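Local structure of uncharacterized protein (Leptotrichia buccalis, 3T8K) at residues A[52-57]-A[87-92]; A[80-85]-A[94-99]. The protein is of unknown function but adopts an all-helical, ankyrin-like repeat fold, consistent with a role in binding other proteins. All coordinates share one frame; numbering follows the deposited sequence. Where two conformers were deposited one is given.

In the fold
After five helices the chain reaches helix 51-63, then helix 79-85 and helix 90-102. Contact 1 closes the longer loop, with 29 residues between its segments. It brings helix 51-63 against the start of helix 90-102. Contact 2 closes a short loop of eight residues and pairs helix 79-85 with helix 90-102 as a hairpin. The two contacts cross along the chain, because 80-85 lies between the segments of contact 1 and 94-99 lies beyond them. Both use helix 90-102, and their centres are about 9 Å apart. R54 of contact 1 also packs against L82 and L96 of contact 2, so the three helices form one continuous block.

Contact 1. Residues A[52-57]-A[87-92]; sequences EARYKI and GNDITG
R54 NH2 donates to a water at 2.6 Å, and this water donates in turn to D89 OD2 at 2.7 Å. The bridge joins two helices of the ankyrin-like stack that are neighbours in space, 51-63 and 90-102. The direct gap from R54 NH2 to D89 OD2 is 4.3 Å, beyond a salt bridge, yet the opposite charges probably still attract. R54 NH2 has a second partner, T93 OG1, which also bonds to D89 O. The guanidinium is therefore held at the first turn of helix 90-102. The R54 side chain starts with CG anti to the backbone N (chi1 -171°) and bends at chi3 to bring NH2 there, 3.9 Å from G92 C.

D89 is the N-cap of this helix. Its OD1 accepts from G92 N at 3.0 Å, with an N-H...O angle of 154°. The donor comes from above the carboxylate plane. One oxygen thus caps the helix while the other serves the water. Y55 approaches the first turn of helix 90-102 separately. G92 has no side chain, and the Y55 ring approaches its backbone obliquely, with Y55 CD1 4.0 Å from G92 CA.

Contact 2. Residues A[80-85]-A[94-99]; sequences FPLFQG and TELCKI
L82 has the largest share of this contact, followed by C97, and the two methyl groups of L82 divide the work. L82 CD1 meets L96 CB at 3.9 Å and L96 CD1 at 4.0 Å. L82 CD2 lies against the backbone of C97, 3.9 Å from C97 N, and 4.0 Å from C97 CB. The fork is carried across the gap by a CG anti to the backbone N (chi1 173°). The two helices form an antiparallel alpha-hairpin, in keeping with the ankyrin-like alpha-hairpin fold of the chain. Their segment axes approach to 10.7 Å and run at 165° to each other. L82 and C97 have the nearest CA atoms, so the pairing is centred on them.

C97 is the second main partner. Its SG sits beside the F83 ring, near the ring plane, with F83 CZ 3.8 Å from C97 SG. This is an edge-on sulfur-aromatic contact. L82 CD2 also lies above one face of that ring, offset toward its rim. The leucine thus packs against F83 within its own helix and against C97 across the gap.

All four residues are buried, close to the centre of the chain. Helix 51-63 lies against the pair through R54 on L82, and through S58 and M59 on L96. Helix 129-140 touches C97 through L135.

Contact 1. Residues A[52-57]-A[87-92]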
loop_
_atom_site.group_PDB
_atom_site.type_symbol
_atom_site.label_atom_id
_atom_site.label_comp_id
_atom_site.label_asym_id
_atom_site.label_seq_id
_atom_site.Cartn_x
_atom_site.Cartn_y
_atom_site.Cartn_z
ATOM N N GLU A 52 9.302 -2.808 -12.611
ATOM C CA GLU A 52 9.818 -3.714 -13.635
ATOM C C GLU A 52 9.548 -5.173 -13.263
ATOM O O GLU A 52 9.066 -5.956 -14.084
ATOM C CB GLU A 52 11.314 -3.485 -13.842
ATOM C CG GLU A 52 11.916 -4.361 -14.927
ATOM C CD GLU A 52 13.428 -4.272 -14.973
ATOM O OE1 GLU A 52 14.011 -3.550 -14.136
ATOM O OE2 GLU A 52 14.036 -4.930 -15.843
ATOM N N ALA A 53 9.858 -5.528 -12.020
ATOM C CA ALA A 53 9.544 -6.860 -11.512
ATOM C C ALA A 53 8.037 -7.124 -11.564
ATOM O O ALA A 53 7.606 -8.165 -12.046
ATOM C CB ALA A 53 10.077 -7.026 -10.093
ATOM N N ARG A 54 7.234 -6.172 -11.084
ATOM C CA ARG A 54 5.784 -6.350 -11.053
ATOM C C ARG A 54 5.236 -6.690 -12.429
ATOM O O ARG A 54 4.381 -7.564 -12.578
ATOM C CB ARG A 54 5.087 -5.079 -10.544
ATOM C CG ARG A 54 3.606 -5.268 -10.273
ATOM C CD ARG A 54 2.842 -3.925 -10.188
ATOM N NE ARG A 54 2.877 -3.211 -11.467
ATOM C CZ ARG A 54 2.021 -2.254 -11.829
ATOM N NH1 ARG A 54 1.045 -1.881 -11.012
ATOM N NH2 ARG A 54 2.138 -1.672 -13.012
ATOM N N TYR A 55 5.704 -5.958 -13.433
ATOM C CA TYR A 55 5.232 -6.153 -14.793
ATOM C C TYR A 55 5.750 -7.460 -15.399
ATOM O O TYR A 55 4.963 -8.261 -15.898
ATOM C CB TYR A 55 5.614 -4.954 -15.669
ATOM C CG TYR A 55 5.140 -5.067 -17.100
ATOM C CD1 TYR A 55 3.853 -4.683 -17.457
ATOM C CD2 TYR A 55 5.981 -5.554 -18.096
ATOM C CE1 TYR A 55 3.412 -4.784 -18.765
ATOM C CE2 TYR A 55 5.549 -5.656 -19.409
ATOM C CZ TYR A 55 4.264 -5.270 -19.736
ATOM O OH TYR A 55 3.827 -5.365 -21.039
ATOM N N LYS A 56 7.065 -7.675 -15.351
ATOM C CA LYS A 56 7.663 -8.864 -15.964
ATOM C C LYS A 56 7.123 -10.157 -15.350
ATOM O O LYS A 56 6.792 -11.106 -16.066
ATOM C CB LYS A 56 9.191 -8.828 -15.850
ATOM C CG LYS A 56 9.861 -7.833 -16.780
ATOM C CD LYS A 56 11.357 -7.763 -16.525
ATOM C CE LYS A 56 12.037 -6.795 -17.485
ATOM N NZ LYS A 56 13.513 -6.755 -17.272
ATOM N N ILE A 57 7.036 -10.194 -14.022
ATOM C CA ILE A 57 6.504 -11.374 -13.338
ATOM C C ILE A 57 5.023 -11.557 -13.650
ATOM O O ILE A 57 4.542 -12.682 -13.801
ATOM C CB ILE A 57 6.691 -11.276 -11.805
ATOM C CG1 ILE A 57 8.177 -11.143 -11.466
ATOM C CG2 ILE A 57 6.064 -12.474 -11.106
ATOM C CD1 ILE A 57 8.457 -10.819 -10.009
ATOM N N GLY A 87 0.853 3.444 -9.690
ATOM C CA GLY A 87 0.988 4.852 -10.023
ATOM C C GLY A 87 2.285 5.295 -10.687
ATOM O O GLY A 87 2.301 6.302 -11.396
ATOM N N ASN A 88 3.372 4.558 -10.462
ATOM C CA ASN A 88 4.673 4.954 -11.001
ATOM C C ASN A 88 4.973 4.382 -12.391
ATOM O O ASN A 88 5.974 4.742 -13.016
ATOM C CB ASN A 88 5.791 4.582 -10.028
ATOM C CG ASN A 88 5.586 5.184 -8.656
ATOM O OD1 ASN A 88 5.454 4.464 -7.665
ATOM N ND2 ASN A 88 5.553 6.512 -8.590
ATOM N N ASP A 89 4.100 3.504 -12.869
ATOM C CA ASP A 89 4.250 2.916 -14.194
ATOM C C ASP A 89 2.903 2.892 -14.911
ATOM O O ASP A 89 2.268 1.843 -15.010
ATOM C CB ASP A 89 4.809 1.493 -14.071
ATOM C CG ASP A 89 5.088 0.852 -15.419
ATOM O OD1 ASP A 89 5.006 1.556 -16.445
ATOM O OD2 ASP A 89 5.403 -0.355 -15.459
ATOM N N ILE A 90 2.464 4.048 -15.403
ATOM C CA ILE A 90 1.148 4.147 -16.028
ATOM C C ILE A 90 1.033 3.266 -17.269
ATOM O O ILE A 90 0.012 2.610 -17.474
ATOM C CB ILE A 90 0.743 5.614 -16.351
ATOM C CG1 ILE A 90 -0.688 5.658 -16.886
ATOM C CG2 ILE A 90 1.703 6.264 -17.338
ATOM C CD1 ILE A 90 -1.709 5.149 -15.904
ATOM N N THR A 91 2.074 3.248 -18.092
ATOM C CA THR A 91 2.084 2.385 -19.273
ATOM C C THR A 91 1.876 0.918 -18.871
ATOM O O THR A 91 1.041 0.216 -19.445
ATOM C CB THR A 91 3.395 2.536 -20.067
ATOM O OG1 THR A 91 3.479 3.866 -20.597
ATOM C CG2 THR A 91 3.449 1.532 -21.211
ATOM N N GLY A 92 2.617 0.468 -17.863
ATOM C CA GLY A 92 2.526 -0.910 -17.410
ATOM C C GLY A 92 1.199 -1.242 -16.753
ATOM O O GLY A 92 0.596 -2.279 -17.018
HETATM O O HOH W 1 4.592 -2.169 -13.576
#

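Contact 2. Residues A[80-85]-A[94-99]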
loop_
_atom_site.group_PDB
_atom_site.type_symbol
_atom_site.label_atom_id
_atom_site.label_comp_id
_atom_site.label_asym_id
_atom_site.label_seq_id
_atom_site.Cartn_x
_atom_site.Cartn_y
_atom_site.Cartn_z
ATOM N N PHE A 80 -7.503 -4.269 -7.428
ATOM C CA PHE A 80 -7.217 -3.410 -6.283
ATOM C C PHE A 80 -5.721 -3.207 -6.066
ATOM O O PHE A 80 -5.253 -2.073 -6.052
ATOM C CB PHE A 80 -7.890 -3.907 -5.005
ATOM C CG PHE A 80 -7.827 -2.912 -3.860
ATOM C CD1 PHE A 80 -8.580 -1.743 -3.892
ATOM C CD2 PHE A 80 -7.018 -3.156 -2.749
ATOM C CE1 PHE A 80 -8.528 -0.832 -2.842
ATOM C CE2 PHE A 80 -6.962 -2.253 -1.698
ATOM C CZ PHE A 80 -7.714 -1.089 -1.744
ATOM N N PRO A 81 -4.957 -4.304 -5.909
ATOM C CA PRO A 81 -3.520 -4.078 -5.738
ATOM C C PRO A 81 -2.899 -3.474 -6.986
ATOM O O PRO A 81 -1.924 -2.733 -6.867
ATOM C CB PRO A 81 -2.961 -5.488 -5.456
ATOM C CG PRO A 81 -4.029 -6.433 -5.917
ATOM C CD PRO A 81 -5.326 -5.715 -5.697
ATOM N N LEU A 82 -3.449 -3.782 -8.160
ATOM C CA LEU A 82 -2.980 -3.174 -9.406
ATOM C C LEU A 82 -3.034 -1.654 -9.311
ATOM O O LEU A 82 -2.044 -0.962 -9.563
ATOM C CB LEU A 82 -3.849 -3.617 -10.580
ATOM C CG LEU A 82 -3.557 -2.906 -11.907
ATOM C CD1 LEU A 82 -2.159 -3.239 -12.399
ATOM C CD2 LEU A 82 -4.577 -3.318 -12.945
ATOM N N PHE A 83 -4.200 -1.139 -8.945
ATOM C CA PHE A 83 -4.396 0.312 -8.889
ATOM C C PHE A 83 -3.769 0.977 -7.657
ATOM O O PHE A 83 -3.292 2.115 -7.738
ATOM C CB PHE A 83 -5.882 0.655 -9.037
ATOM C CG PHE A 83 -6.437 0.311 -10.387
ATOM C CD1 PHE A 83 -5.755 0.688 -11.538
ATOM C CD2 PHE A 83 -7.622 -0.411 -10.511
ATOM C CE1 PHE A 83 -6.251 0.365 -12.801
ATOM C CE2 PHE A 83 -8.127 -0.740 -11.760
ATOM C CZ PHE A 83 -7.441 -0.351 -12.909
ATOM N N GLN A 84 -3.760 0.278 -6.526
ATOM C CA GLN A 84 -3.082 0.793 -5.336
ATOM C C GLN A 84 -1.589 1.014 -5.576
ATOM O O GLN A 84 -1.030 2.013 -5.134
ATOM C CB GLN A 84 -3.280 -0.149 -4.148
ATOM C CG GLN A 84 -4.683 -0.136 -3.603
ATOM C CD GLN A 84 -5.131 1.262 -3.213
ATOM O OE1 GLN A 84 -6.034 1.816 -3.827
ATOM N NE2 GLN A 84 -4.499 1.836 -2.185
ATOM N N GLY A 85 -0.947 0.081 -6.276
ATOM C CA GLY A 85 0.492 0.148 -6.470
ATOM C C GLY A 85 0.990 0.587 -7.839
ATOM O O GLY A 85 2.196 0.672 -8.050
ATOM N N THR A 94 -1.622 0.288 -17.214
ATOM C CA THR A 94 -2.660 0.311 -18.231
ATOM C C THR A 94 -2.707 -1.013 -18.979
ATOM O O THR A 94 -3.773 -1.603 -19.145
ATOM C CB THR A 94 -2.428 1.447 -19.223
ATOM O OG1 THR A 94 -2.422 2.688 -18.508
ATOM C CG2 THR A 94 -3.533 1.478 -20.271
ATOM N N GLU A 95 -1.538 -1.461 -19.430
ATOM C CA GLU A 95 -1.392 -2.738 -20.126
ATOM C C GLU A 95 -1.959 -3.904 -19.316
ATOM O O GLU A 95 -2.697 -4.742 -19.846
ATOM C CB GLU A 95 0.083 -2.989 -20.447
ATOM C CG GLU A 95 0.376 -3.136 -21.927
ATOM C CD GLU A 95 -0.326 -4.329 -22.539
ATOM O OE1 GLU A 95 0.011 -5.470 -22.162
ATOM O OE2 GLU A 95 -1.215 -4.126 -23.391
ATOM N N LEU A 96 -1.607 -3.965 -18.034
ATOM C CA LEU A 96 -2.107 -5.022 -17.160
ATOM C C LEU A 96 -3.630 -4.930 -16.982
ATOM O O LEU A 96 -4.323 -5.955 -16.981
ATOM C CB LEU A 96 -1.399 -4.998 -15.798
ATOM C CG LEU A 96 0.067 -5.440 -15.795
ATOM C CD1 LEU A 96 0.707 -5.240 -14.418
ATOM C CD2 LEU A 96 0.173 -6.888 -16.218
ATOM N N CYS A 97 -4.152 -3.716 -16.821
ATOM C CA CYS A 97 -5.606 -3.541 -16.757
ATOM C C CYS A 97 -6.277 -4.058 -18.031
ATOM O O CYS A 97 -7.265 -4.785 -17.967
ATOM C CB CYS A 97 -5.992 -2.076 -16.506
ATOM S SG CYS A 97 -7.801 -1.762 -16.414
ATOM N N LYS A 98 -5.745 -3.683 -19.193
ATOM C CA LYS A 98 -6.294 -4.162 -20.454
ATOM C C LYS A 98 -6.350 -5.691 -20.502
ATOM O O LYS A 98 -7.343 -6.281 -20.927
ATOM C CB LYS A 98 -5.462 -3.644 -21.631
ATOM C CG LYS A 98 -5.900 -4.159 -22.991
ATOM C CD LYS A 98 -5.244 -3.349 -24.108
ATOM C CE LYS A 98 -4.101 -4.096 -24.756
ATOM N NZ LYS A 98 -4.563 -4.906 -25.926
ATOM N N ILE A 99 -5.268 -6.330 -20.083
ATOM C CA ILE A 99 -5.183 -7.784 -20.147
ATOM C C ILE A 99 -6.145 -8.440 -19.161
ATOM O O ILE A 99 -6.792 -9.438 -19.485
ATOM C CB ILE A 99 -3.746 -8.261 -19.894
ATOM C CG1 ILE A 99 -2.849 -7.834 -21.060
ATOM C CG2 ILE A 99 -3.700 -9.771 -19.718
ATOM C CD1 ILE A 99 -1.385 -8.037 -20.773
#